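Long-range contacts in FAD-dependent pyridine nucleotide-disulphide oxidoreductase (Desulfovibrio vulgaris, PDB 3IWA), which probably transfers electrons from a reduced nicotinamide nucleotide to an acceptor through FAD, as other pyridine nucleotide-disulphide oxidoreductases do: residues L84-A89 against N103-E108; M174-A179 against V342-G347; D193-G198 against V217-G222; T280-S285 against R320-N325; L301-P306 against E362-V367. One frame throughout, in Å; residues are numbered along the deposited sequence.

Interaction 1. Residues L84-A89 against N103-E108; sequences LVETRA and NLRTGE
Thr87 and Asn103 face each other as an antiparallel non-hydrogen-bonded pair at the margin of a three-stranded antiparallel sheet, an excursion from the nucleotide-binding fold in which strand 98-103 pairs with both 87-93 and 109-113. The backbone link beside this pair is the bond from Leu104 N to Glu86 O, 3.0 Å long and almost straight at the hydrogen (175°). At the start of the strand, Asp35 accepts a hydrogen bond from Thr87 N.

Asn103 closes an Asx turn: its OD1 accepts from Arg105 N at 3.1 Å, with the donor in the carbonyl plane, and so helps to shape the bend that presents Arg105. Across the contact stands the one salt bridge, between Glu86 and Arg105, whose carboxylate and guanidinium planes are nearly perpendicular (87°).

The apolar packing is carried by Leu104 and Arg88: both leucine methyls lie against the same side of the CG-CD part of the arginine, with Leu104 CD1 3.7 Å from Arg88 CG. The Arg88 chain bends at chi3, and its NE makes a weak bond to Ala37 O. In the salt bridge itself Arg105 NE meets the syn side of Glu86 OE2 at 3.0 Å, tilted 29° from the carboxylate plane, while OE2 stays near the guanidinium plane.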
# COMPACT_ATOMS: atom_id res chain seq x y z
N LEU A 84 -5.83 -39.11 -5.82
CA LEU A 84 -6.99 -39.91 -6.22
C LEU A 84 -8.06 -38.99 -6.78
O LEU A 84 -8.67 -38.23 -6.04
CB LEU A 84 -7.54 -40.67 -5.01
CG LEU A 84 -6.55 -41.58 -4.29
CD1 LEU A 84 -7.11 -42.09 -2.95
CD2 LEU A 84 -6.14 -42.73 -5.20
N VAL A 85 -8.28 -39.07 -8.09
CA VAL A 85 -9.35 -38.31 -8.73
C VAL A 85 -10.68 -39.07 -8.75
O VAL A 85 -10.76 -40.25 -8.41
CB VAL A 85 -8.96 -37.87 -10.17
CG1 VAL A 85 -7.73 -36.95 -10.11
CG2 VAL A 85 -8.71 -39.09 -11.08
N GLU A 86 -11.74 -38.35 -9.13
CA GLU A 86 -13.10 -38.89 -9.09
C GLU A 86 -13.37 -39.76 -7.85
O GLU A 86 -13.98 -40.82 -7.94
CB GLU A 86 -13.42 -39.65 -10.39
CG GLU A 86 -13.32 -38.76 -11.64
CD GLU A 86 -14.01 -39.36 -12.87
OE1 GLU A 86 -15.27 -39.39 -12.91
OE2 GLU A 86 -13.30 -39.78 -13.82
N THR A 87 -12.91 -39.27 -6.69
CA THR A 87 -12.96 -39.99 -5.42
C THR A 87 -13.58 -39.11 -4.36
O THR A 87 -13.25 -37.93 -4.27
CB THR A 87 -11.55 -40.37 -4.96
OG1 THR A 87 -10.87 -41.03 -6.02
CG2 THR A 87 -11.58 -41.25 -3.77
N ARG A 88 -14.46 -39.68 -3.54
CA ARG A 88 -15.15 -38.95 -2.46
C ARG A 88 -14.86 -39.49 -1.09
O ARG A 88 -14.89 -40.69 -0.89
CB ARG A 88 -16.65 -39.04 -2.63
CG ARG A 88 -17.19 -38.12 -3.67
CD ARG A 88 -18.67 -37.87 -3.51
NE ARG A 88 -18.93 -36.47 -3.12
CZ ARG A 88 -19.53 -36.10 -1.99
NH1 ARG A 88 -19.96 -37.00 -1.11
NH2 ARG A 88 -19.71 -34.81 -1.75
N ALA A 89 -14.61 -38.60 -0.13
CA ALA A 89 -14.59 -39.01 1.27
C ALA A 89 -16.05 -39.15 1.68
O ALA A 89 -16.87 -38.30 1.35
CB ALA A 89 -13.89 -37.99 2.14
N ASN A 103 -14.34 -44.37 -4.84
CA ASN A 103 -14.20 -44.05 -6.25
C ASN A 103 -15.59 -44.07 -6.90
O ASN A 103 -16.28 -45.07 -6.79
CB ASN A 103 -13.27 -45.07 -6.90
CG ASN A 103 -12.87 -44.68 -8.31
OD1 ASN A 103 -13.72 -44.55 -9.19
ND2 ASN A 103 -11.57 -44.50 -8.55
N LEU A 104 -15.99 -42.98 -7.55
CA LEU A 104 -17.38 -42.80 -8.00
C LEU A 104 -17.72 -43.55 -9.31
O LEU A 104 -18.89 -43.75 -9.63
CB LEU A 104 -17.68 -41.30 -8.14
CG LEU A 104 -17.63 -40.47 -6.84
CD1 LEU A 104 -17.84 -39.01 -7.16
CD2 LEU A 104 -18.68 -40.93 -5.84
N ARG A 105 -16.69 -43.96 -10.04
CA ARG A 105 -16.82 -44.66 -11.33
C ARG A 105 -16.92 -46.17 -11.15
O ARG A 105 -17.83 -46.81 -11.68
CB ARG A 105 -15.60 -44.35 -12.22
CG ARG A 105 -15.74 -43.10 -13.05
CD ARG A 105 -14.60 -42.93 -14.05
NE ARG A 105 -14.95 -41.92 -15.05
CZ ARG A 105 -15.62 -42.15 -16.18
NH1 ARG A 105 -16.01 -43.39 -16.51
NH2 ARG A 105 -15.88 -41.14 -17.01
N THR A 106 -15.95 -46.72 -10.42
CA THR A 106 -15.83 -48.15 -10.17
C THR A 106 -16.57 -48.61 -8.90
O THR A 106 -16.91 -49.78 -8.75
CB THR A 106 -14.36 -48.56 -10.03
OG1 THR A 106 -13.82 -48.02 -8.82
CG2 THR A 106 -13.53 -48.05 -11.21
N GLY A 107 -16.81 -47.69 -7.97
CA GLY A 107 -17.49 -48.03 -6.71
C GLY A 107 -16.57 -48.64 -5.66
O GLY A 107 -16.99 -48.85 -4.53
N GLU A 108 -15.32 -48.92 -6.03
CA GLU A 108 -14.35 -49.48 -5.09
C GLU A 108 -14.21 -48.56 -3.87
O GLU A 108 -13.99 -47.35 -4.01
CB GLU A 108 -12.99 -49.70 -5.79

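Interaction 2. Residues M174-A179 against V342-G347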
# COMPACT_ATOMS: atom_id res chain seq x y z
N MET A 174 -17.51 -12.34 -14.47
CA MET A 174 -18.08 -13.19 -15.52
C MET A 174 -18.77 -12.30 -16.57
O MET A 174 -18.62 -12.54 -17.76
CB MET A 174 -19.07 -14.22 -14.96
CG MET A 174 -18.44 -15.43 -14.25
SD MET A 174 -17.68 -16.66 -15.31
CE MET A 174 -18.37 -16.27 -16.91
N ALA A 175 -19.51 -11.29 -16.12
CA ALA A 175 -20.20 -10.39 -17.08
C ALA A 175 -19.22 -9.87 -18.12
O ALA A 175 -19.46 -9.95 -19.32
CB ALA A 175 -20.84 -9.21 -16.36
N VAL A 176 -18.11 -9.34 -17.60
CA VAL A 176 -17.06 -8.72 -18.38
C VAL A 176 -16.39 -9.74 -19.31
O VAL A 176 -16.27 -9.50 -20.48
CB VAL A 176 -16.01 -8.06 -17.45
CG1 VAL A 176 -14.77 -7.63 -18.23
CG2 VAL A 176 -16.63 -6.87 -16.71
N SER A 177 -16.01 -10.89 -18.78
CA SER A 177 -15.38 -11.93 -19.59
C SER A 177 -16.23 -12.40 -20.74
O SER A 177 -15.74 -12.54 -21.86
CB SER A 177 -15.06 -13.15 -18.75
OG SER A 177 -13.95 -12.89 -17.91
N LEU A 178 -17.50 -12.70 -20.46
CA LEU A 178 -18.40 -13.21 -21.48
C LEU A 178 -18.59 -12.16 -22.56
O LEU A 178 -18.49 -12.49 -23.74
CB LEU A 178 -19.75 -13.67 -20.90
CG LEU A 178 -19.71 -14.80 -19.85
CD1 LEU A 178 -21.10 -15.16 -19.34
CD2 LEU A 178 -19.04 -16.04 -20.42
N ALA A 179 -18.85 -10.91 -22.19
CA ALA A 179 -19.06 -9.87 -23.20
C ALA A 179 -17.78 -9.55 -23.96
O ALA A 179 -17.81 -9.28 -25.15
CB ALA A 179 -19.67 -8.62 -22.59
N VAL A 342 -11.55 -5.63 -8.56
CA VAL A 342 -12.20 -6.08 -9.79
C VAL A 342 -11.79 -5.15 -10.95
O VAL A 342 -11.86 -3.92 -10.84
CB VAL A 342 -13.72 -6.02 -9.69
CG1 VAL A 342 -14.33 -6.95 -10.68
CG2 VAL A 342 -14.19 -6.42 -8.34
N LYS A 343 -11.38 -5.75 -12.05
CA LYS A 343 -11.12 -5.02 -13.27
C LYS A 343 -12.36 -5.14 -14.17
O LYS A 343 -12.86 -6.25 -14.41
CB LYS A 343 -9.86 -5.56 -13.94
CG LYS A 343 -9.60 -5.04 -15.37
CD LYS A 343 -8.65 -3.85 -15.44
CE LYS A 343 -8.70 -3.16 -16.83
NZ LYS A 343 -10.07 -2.63 -17.18
N LEU A 344 -12.87 -3.98 -14.60
CA LEU A 344 -14.05 -3.90 -15.46
C LEU A 344 -13.59 -3.49 -16.87
O LEU A 344 -12.44 -3.69 -17.23
CB LEU A 344 -15.13 -2.95 -14.87
CG LEU A 344 -15.61 -3.25 -13.44
CD1 LEU A 344 -16.52 -2.17 -12.94
CD2 LEU A 344 -16.30 -4.58 -13.40
N PHE A 345 -14.47 -2.95 -17.70
CA PHE A 345 -14.08 -2.70 -19.09
C PHE A 345 -13.00 -1.64 -19.15
O PHE A 345 -11.93 -1.89 -19.69
CB PHE A 345 -15.29 -2.34 -19.93
CG PHE A 345 -16.19 -3.50 -20.17
CD1 PHE A 345 -15.94 -4.37 -21.22
CD2 PHE A 345 -17.24 -3.76 -19.32
CE1 PHE A 345 -16.77 -5.48 -21.44
CE2 PHE A 345 -18.08 -4.85 -19.52
CZ PHE A 345 -17.85 -5.72 -20.59
N GLU A 346 -13.27 -0.49 -18.57
CA GLU A 346 -12.31 0.63 -18.56
C GLU A 346 -11.83 0.97 -17.14
O GLU A 346 -10.66 1.25 -16.93
CB GLU A 346 -12.92 1.86 -19.24
CG GLU A 346 -13.32 1.62 -20.71
CD GLU A 346 -14.61 2.35 -21.08
OE1 GLU A 346 -14.71 3.55 -20.73
OE2 GLU A 346 -15.50 1.73 -21.70
N GLY A 347 -12.71 0.94 -16.16
CA GLY A 347 -12.29 1.23 -14.79
C GLY A 347 -11.92 -0.01 -14.01
O GLY A 347 -12.14 -1.12 -14.47
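The ring of Phe345 rests against helix 169-182 with Val176 over one face and Ala179 at its edge. Val176 CG1 stands above the middle of the Phe345 ring, 4.3 Å from its plane, in loose packing over the face, while Ala179 CB lies in the ring plane, 4.0 Å from Phe345 CZ. The other valine methyl makes the closer atomic approach: Val176 CG2 is 3.8 Å from Phe345 CE2. With CG1 placed anti to the backbone N (chi1 169°), CG1 lies over the ring centre, while Val176 CG2 touches both the ring at CE2 and Leu344 CD2, the latter at 4.0 Å. The valine and leucine side chains meet there at about a right angle.

The contact is wholly apolar. Polar groups of the turn are bonded by Asp211, which accepts from the backbone N of Phe345, Glu346 and Gly347, and by Lys343 within the segment, whose NZ bonds to Leu344 O at 2.6 Å. The contact packs the hairpin turn between strands 340-343 and 348-353 of the antiparallel sheet against one helix of the nucleotide-binding fold. Helix 202-214 flanks the contact, with Leu212 touching both Val176 and Leu344, and strand 185-189 backs Ala179 through Thr186.

Interaction 3. Residues D193-G198 against V217-G222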
# COMPACT_ATOMS: atom_id res chain seq x y z
N ASP A 193 -30.52 -3.54 -4.11
CA ASP A 193 -30.70 -2.29 -4.88
C ASP A 193 -29.42 -1.74 -5.50
O ASP A 193 -29.42 -0.62 -6.03
CB ASP A 193 -31.34 -1.21 -3.99
CG ASP A 193 -30.41 -0.74 -2.84
OD1 ASP A 193 -29.19 -1.02 -2.88
OD2 ASP A 193 -30.92 -0.08 -1.90
N GLN A 194 -28.33 -2.49 -5.40
CA GLN A 194 -27.09 -2.09 -6.02
C GLN A 194 -26.31 -3.33 -6.40
O GLN A 194 -26.46 -4.36 -5.79
CB GLN A 194 -26.27 -1.22 -5.05
CG GLN A 194 -25.94 -1.89 -3.71
CD GLN A 194 -24.83 -1.19 -2.94
OE1 GLN A 194 -25.10 -0.37 -2.07
NE2 GLN A 194 -23.57 -1.48 -3.28
N ILE A 195 -25.46 -3.22 -7.42
CA ILE A 195 -24.43 -4.21 -7.67
C ILE A 195 -23.31 -4.02 -6.65
O ILE A 195 -23.22 -2.97 -5.99
CB ILE A 195 -23.89 -4.15 -9.12
CG1 ILE A 195 -23.18 -2.81 -9.38
CG2 ILE A 195 -25.04 -4.46 -10.15
CD1 ILE A 195 -22.29 -2.85 -10.61
N MET A 196 -22.47 -5.05 -6.53
CA MET A 196 -21.42 -5.16 -5.50
C MET A 196 -21.87 -4.85 -4.05
O MET A 196 -21.12 -4.21 -3.31
CB MET A 196 -20.22 -4.30 -5.89
CG MET A 196 -19.49 -4.78 -7.13
SD MET A 196 -18.60 -6.29 -6.89
CE MET A 196 -17.06 -5.54 -6.44
N PRO A 197 -23.04 -5.34 -3.63
CA PRO A 197 -23.46 -5.02 -2.28
C PRO A 197 -22.50 -5.57 -1.24
O PRO A 197 -22.06 -6.69 -1.36
CB PRO A 197 -24.85 -5.66 -2.17
CG PRO A 197 -24.92 -6.67 -3.27
CD PRO A 197 -24.05 -6.14 -4.34
N GLY A 198 -22.15 -4.75 -0.26
CA GLY A 198 -21.20 -5.15 0.76
C GLY A 198 -19.73 -4.97 0.38
O GLY A 198 -18.87 -5.14 1.23
N VAL A 217 -23.32 -4.34 -21.27
CA VAL A 217 -23.89 -5.23 -20.27
C VAL A 217 -25.11 -4.52 -19.71
O VAL A 217 -25.01 -3.40 -19.23
CB VAL A 217 -22.89 -5.58 -19.17
CG1 VAL A 217 -23.57 -6.36 -18.10
CG2 VAL A 217 -21.74 -6.35 -19.76
N VAL A 218 -26.27 -5.16 -19.79
CA VAL A 218 -27.45 -4.63 -19.15
C VAL A 218 -27.45 -5.06 -17.69
O VAL A 218 -27.13 -6.23 -17.38
CB VAL A 218 -28.72 -5.16 -19.84
CG1 VAL A 218 -29.99 -4.67 -19.11
CG2 VAL A 218 -28.72 -4.74 -21.33
N VAL A 219 -27.84 -4.14 -16.81
CA VAL A 219 -27.91 -4.41 -15.38
C VAL A 219 -29.29 -4.16 -14.78
O VAL A 219 -29.86 -3.11 -14.95
CB VAL A 219 -26.87 -3.57 -14.62
CG1 VAL A 219 -26.89 -3.91 -13.13
CG2 VAL A 219 -25.48 -3.81 -15.22
N HIS A 220 -29.82 -5.13 -14.05
CA HIS A 220 -31.07 -4.93 -13.36
C HIS A 220 -30.81 -5.16 -11.89
O HIS A 220 -30.32 -6.22 -11.52
CB HIS A 220 -32.18 -5.88 -13.85
CG HIS A 220 -32.52 -5.74 -15.30
ND1 HIS A 220 -33.08 -4.59 -15.83
CD2 HIS A 220 -32.36 -6.59 -16.35
CE1 HIS A 220 -33.24 -4.75 -17.13
NE2 HIS A 220 -32.82 -5.95 -17.47
N THR A 221 -31.16 -4.16 -11.08
CA THR A 221 -31.11 -4.22 -9.62
C THR A 221 -32.52 -4.19 -9.01
O THR A 221 -33.51 -3.90 -9.68
CB THR A 221 -30.22 -3.08 -9.04
OG1 THR A 221 -30.62 -1.81 -9.58
CG2 THR A 221 -28.75 -3.31 -9.40
N GLY A 222 -32.62 -4.46 -7.72
CA GLY A 222 -33.90 -4.62 -7.09
C GLY A 222 -34.82 -5.58 -7.84
O GLY A 222 -36.03 -5.37 -7.89
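Ile195 sets its CG2 methyl against Val219 CG1 at 3.6 Å, the two side chains crossing at about a right angle. The torsions explain which branches meet. In Ile195, CG1 occupies the crowded position between the backbone N and the carbonyl carbon (chi1 64°), which leaves CG2 to face the strand. Val219 answers with the methyl that lies anti to its own backbone N, chi1 -177°.

Two residues on from Val219, Thr221 crosses Ile195 obliquely and divides its branches by polarity. Its methyl CG2 lies against the loop, 3.8 Å from Ile195 N and 4.0 Å from Ile195 CG2, so it packs on backbone as well as on side chain. Its hydroxyl OG1 is hydrogen-bonded to Arg209 of helix 202-214. Beyond it, the backbones of Asp193 and Gly222 come close, their CA atoms 4.5 Å apart, and the touching parts run in roughly opposing directions, 146° apart.

The loop carries its own brace. Gln194 turns away from the strand, and its NE2 donates to Ile195 O at 3.1 Å and also to Thr200 O. Leu212 of helix 202-214 also touches Val219. Loop, helix 202-214 and strand 218-220 together form a beta-alpha-beta crossover from strand 185-189 to the neighbouring parallel edge strand, as expected of the Rossmann-type nucleotide-binding fold of this family.

Interaction 4. Residues T280-S285 against R320-N325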
# COMPACT_ATOMS: atom_id res chain seq x y z
N THR A 280 -6.11 -19.83 14.98
CA THR A 280 -5.25 -19.07 14.09
C THR A 280 -4.18 -19.92 13.48
O THR A 280 -3.54 -19.49 12.54
CB THR A 280 -4.57 -17.89 14.79
OG1 THR A 280 -3.72 -18.42 15.78
CG2 THR A 280 -5.59 -16.98 15.42
N ARG A 281 -3.99 -21.14 13.99
CA ARG A 281 -3.09 -22.11 13.35
C ARG A 281 -3.79 -22.90 12.22
O ARG A 281 -3.18 -23.77 11.60
CB ARG A 281 -2.53 -23.10 14.39
CG ARG A 281 -1.32 -22.63 15.14
CD ARG A 281 -1.67 -21.63 16.23
NE ARG A 281 -0.45 -21.17 16.91
CZ ARG A 281 -0.42 -20.19 17.82
NH1 ARG A 281 -1.54 -19.58 18.20
NH2 ARG A 281 0.74 -19.82 18.37
N MET A 282 -5.06 -22.56 11.99
CA MET A 282 -5.97 -23.21 11.05
C MET A 282 -6.45 -24.60 11.48
O MET A 282 -6.95 -25.37 10.66
CB MET A 282 -5.43 -23.18 9.61
CG MET A 282 -5.05 -21.76 9.08
SD MET A 282 -6.28 -20.43 9.18
CE MET A 282 -7.49 -21.08 8.02
N ARG A 283 -6.36 -24.89 12.77
CA ARG A 283 -6.86 -26.13 13.37
C ARG A 283 -8.33 -26.05 13.69
O ARG A 283 -8.76 -25.10 14.32
CB ARG A 283 -6.15 -26.43 14.70
CG ARG A 283 -4.69 -26.84 14.58
CD ARG A 283 -4.15 -27.44 15.88
NE ARG A 283 -2.92 -28.17 15.59
CZ ARG A 283 -1.70 -27.63 15.60
NH1 ARG A 283 -0.64 -28.37 15.27
NH2 ARG A 283 -1.53 -26.35 15.92
N THR A 284 -9.08 -27.09 13.33
CA THR A 284 -10.49 -27.21 13.71
C THR A 284 -10.62 -27.58 15.20
O THR A 284 -9.67 -27.55 15.94
CB THR A 284 -11.18 -28.30 12.87
OG1 THR A 284 -10.65 -29.58 13.19
CG2 THR A 284 -10.96 -28.06 11.40
N SER A 285 -11.81 -27.90 15.67
CA SER A 285 -11.97 -28.42 17.04
C SER A 285 -11.23 -29.75 17.30
O SER A 285 -11.02 -30.13 18.45
CB SER A 285 -13.44 -28.55 17.40
OG SER A 285 -14.17 -29.19 16.39
N ARG A 320 -0.24 -22.19 3.04
CA ARG A 320 1.13 -22.18 3.46
C ARG A 320 1.21 -22.42 4.94
O ARG A 320 1.99 -23.24 5.38
CB ARG A 320 1.81 -20.88 3.10
CG ARG A 320 3.29 -20.91 3.38
CD ARG A 320 3.97 -19.67 2.80
NE ARG A 320 5.39 -19.90 2.56
CZ ARG A 320 6.35 -19.65 3.43
NH1 ARG A 320 7.59 -19.91 3.07
NH2 ARG A 320 6.10 -19.16 4.63
N VAL A 321 0.39 -21.72 5.70
CA VAL A 321 0.36 -21.89 7.15
C VAL A 321 -0.06 -23.32 7.48
O VAL A 321 0.53 -23.91 8.38
CB VAL A 321 -0.57 -20.87 7.84
CG1 VAL A 321 -0.92 -21.24 9.28
CG2 VAL A 321 0.04 -19.43 7.75
N ILE A 322 -1.04 -23.89 6.76
CA ILE A 322 -1.44 -25.24 7.08
C ILE A 322 -0.27 -26.19 6.79
O ILE A 322 0.07 -27.05 7.59
CB ILE A 322 -2.74 -25.70 6.37
CG1 ILE A 322 -3.94 -24.88 6.87
CG2 ILE A 322 -2.92 -27.23 6.57
CD1 ILE A 322 -5.21 -24.97 6.00
N GLY A 323 0.40 -26.00 5.67
CA GLY A 323 1.60 -26.78 5.32
C GLY A 323 2.69 -26.86 6.37
O GLY A 323 3.22 -27.93 6.69
N THR A 324 3.02 -25.70 6.92
CA THR A 324 4.02 -25.52 7.96
C THR A 324 3.58 -26.16 9.26
O THR A 324 4.39 -26.79 9.97
CB THR A 324 4.27 -23.97 8.11
OG1 THR A 324 4.79 -23.48 6.88
CG2 THR A 324 5.23 -23.62 9.24
N ASN A 325 2.30 -26.00 9.60
CA ASN A 325 1.80 -26.57 10.83
C ASN A 325 1.63 -28.10 10.75
O ASN A 325 1.73 -28.74 11.76
CB ASN A 325 0.52 -25.86 11.29
CG ASN A 325 0.79 -24.43 11.68
OD1 ASN A 325 1.95 -24.07 11.88
ND2 ASN A 325 -0.27 -23.59 11.81
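Met282 and Arg281 bring a non-regular loop alongside helix 314-326, with the CA atoms of Met282 and Ile322 6.4 Å apart and those of Arg281 and Asn325 7.1 Å apart. Met282 has a positive phi (72°), and its CB points toward the helix. There it meets Ile322: Met282 CB lies 3.6 Å from Ile322 CG1. Met282 CG touches two helix residues, 4.0 Å from Ile322 CG1 and 4.2 Å from Val321 CG1, and the methionine crosses both side chains at about a right angle. Bends at chi2 and chi3 then lead its sulphur end away from the helix. Ile322 also touches Phe290 of strand 289-291 and Ala18 of helix 14-25, so the methionine packs where several elements converge.

The polar link is made by Asn325, whose ND2 donates to Arg281 O at 2.9 Å with an angle of 154° at the hydrogen. The acceptor lies within the amide plane, whereas the donor is tilted 17° from the carbonyl plane. The same nitrogen also donates to Ala331 O, and the aliphatic Arg281 CB passes 3.5 Å from Asn325 ND2. Further out, Arg281 NE forms a salt bridge with Asp330.

One buried amide nitrogen thus ties the helix to two backbone carbonyls, which should hold the amide's rotation, while the arginine's charge is answered by Asp330 and Met282 adds hydrocarbon contacts with Val321 and Ile322.

Interaction 5. Residues L301-P306 against E362-V367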
# COMPACT_ATOMS: atom_id res chain seq x y z
N LEU A 301 -11.00 -8.90 11.04
CA LEU A 301 -10.11 -8.02 11.83
C LEU A 301 -10.57 -6.55 12.01
O LEU A 301 -9.91 -5.79 12.72
CB LEU A 301 -8.67 -8.09 11.33
CG LEU A 301 -8.09 -9.51 11.34
CD1 LEU A 301 -6.81 -9.53 10.54
CD2 LEU A 301 -7.84 -10.03 12.74
N VAL A 302 -11.66 -6.14 11.37
CA VAL A 302 -12.17 -4.78 11.56
C VAL A 302 -13.23 -4.85 12.64
O VAL A 302 -13.17 -4.09 13.61
CB VAL A 302 -12.80 -4.17 10.32
CG1 VAL A 302 -13.56 -2.85 10.70
CG2 VAL A 302 -11.75 -3.90 9.24
N THR A 303 -14.17 -5.78 12.49
CA THR A 303 -15.28 -5.87 13.44
C THR A 303 -14.95 -6.58 14.73
O THR A 303 -15.67 -6.42 15.70
CB THR A 303 -16.48 -6.63 12.86
OG1 THR A 303 -16.11 -7.99 12.62
CG2 THR A 303 -16.95 -6.00 11.58
N GLY A 304 -13.90 -7.39 14.73
CA GLY A 304 -13.54 -8.20 15.90
C GLY A 304 -14.47 -9.38 16.09
O GLY A 304 -14.45 -10.05 17.12
N LYS A 305 -15.29 -9.64 15.09
CA LYS A 305 -16.23 -10.72 15.14
C LYS A 305 -15.86 -11.74 14.08
O LYS A 305 -15.08 -11.46 13.17
CB LYS A 305 -17.67 -10.22 14.90
CG LYS A 305 -18.19 -9.34 16.05
CD LYS A 305 -19.73 -9.37 16.16
CE LYS A 305 -20.40 -8.80 14.90
NZ LYS A 305 -21.89 -8.80 14.97
N PRO A 306 -16.38 -12.95 14.21
CA PRO A 306 -16.19 -13.96 13.21
C PRO A 306 -16.69 -13.56 11.83
O PRO A 306 -17.77 -13.04 11.68
CB PRO A 306 -17.00 -15.13 13.77
CG PRO A 306 -16.81 -14.98 15.27
CD PRO A 306 -16.77 -13.51 15.52
N GLU A 362 -23.79 -3.20 10.81
CA GLU A 362 -23.16 -3.70 12.05
C GLU A 362 -23.46 -2.81 13.23
O GLU A 362 -23.01 -3.10 14.35
CB GLU A 362 -21.64 -3.76 11.91
CG GLU A 362 -21.12 -4.76 10.88
CD GLU A 362 -21.21 -6.22 11.33
OE1 GLU A 362 -21.57 -6.48 12.51
OE2 GLU A 362 -20.90 -7.09 10.49
N GLY A 363 -24.15 -1.70 12.98
CA GLY A 363 -24.49 -0.73 14.01
C GLY A 363 -23.41 0.25 14.43
O GLY A 363 -23.44 0.75 15.55
N TYR A 364 -22.43 0.52 13.56
CA TYR A 364 -21.50 1.62 13.80
C TYR A 364 -22.19 2.89 13.38
O TYR A 364 -22.89 2.90 12.36
CB TYR A 364 -20.17 1.51 12.99
CG TYR A 364 -19.26 0.41 13.44
CD1 TYR A 364 -18.41 0.58 14.52
CD2 TYR A 364 -19.28 -0.82 12.80
CE1 TYR A 364 -17.60 -0.46 14.95
CE2 TYR A 364 -18.49 -1.85 13.22
CZ TYR A 364 -17.66 -1.68 14.29
OH TYR A 364 -16.90 -2.75 14.65
N ASP A 365 -21.98 3.94 14.14
CA ASP A 365 -22.33 5.28 13.71
C ASP A 365 -21.29 5.76 12.68
O ASP A 365 -20.43 6.56 12.97
CB ASP A 365 -22.37 6.18 14.96
CG ASP A 365 -22.74 7.65 14.66
OD1 ASP A 365 -23.13 7.98 13.51
OD2 ASP A 365 -22.61 8.47 15.60
N ALA A 366 -21.39 5.27 11.45
CA ALA A 366 -20.34 5.44 10.47
C ALA A 366 -20.65 6.52 9.50
O ALA A 366 -21.80 6.77 9.20
CB ALA A 366 -20.14 4.16 9.71
N VAL A 367 -19.61 7.13 8.95
CA VAL A 367 -19.79 8.11 7.90
C VAL A 367 -18.90 7.77 6.72
O VAL A 367 -17.78 7.31 6.87
CB VAL A 367 -19.53 9.56 8.43
CG1 VAL A 367 -18.61 9.56 9.62
CG2 VAL A 367 -18.94 10.42 7.37
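Lys305 reaches across to Glu362 along a chain that can be followed outward. CB points toward the segment 362-367, and CG leaves it anti to the carbonyl carbon (chi1 -68°). From CG the chain continues to CD without approaching the opposite segment, and the bend at chi3 (-63°) carries it on to CE. Lys305 CE lies 3.5 Å from Glu362 OE1. Lys305 NZ ends 3.4 Å from the same Glu362 OE1, a weak hydrogen bond within a salt bridge. The two side chains slide past one another in opposite directions, and the glutamate chain is itself bent, at chi2.

Tyr364 also directs its hydroxyl to the loop backbone: Tyr364 OH is 3.7 Å from Thr303 CA, a packing contact. Thr303 OG1 accepts from Lys305 N at 3.1 Å, an ST turn that helps to set the lysine's starting point. Glu362 stands just before Gly363, where a Schellman motif ends helix 356-361, and Tyr364 packs on Leu400 of the antiparallel sheet.

The contact therefore joins a turn of the oxidoreductase family region to the helix end and sheet of the dimerisation region. With its lysine and glutamate both exposed and their bond long, the ion pair probably adds modest, solvent-weakened attraction.

Interaction 1 closes first along the chain, at the far edge of the molecule, its centre about 44 Å from that of interaction 5 and across the chain's centre from it. Interactions 3 and 4 both fall between the two segments of interaction 2, and interaction 5 alternates with 2 and 4. Interactions 2 and 3, with centres about 14 Å apart, touch: Val342 CG2 meets Met196 CE at 3.6 Å and Phe345 packs on Val217. Interactions 2 and 5 both reach the antiparallel sheet containing strands 340-343 and 366-372, their centres about 30 Å apart, so the dimerisation region is tied to earlier parts of the chain at two separate places. Interaction 4, involving helix 314-326, lies next to the second subunit.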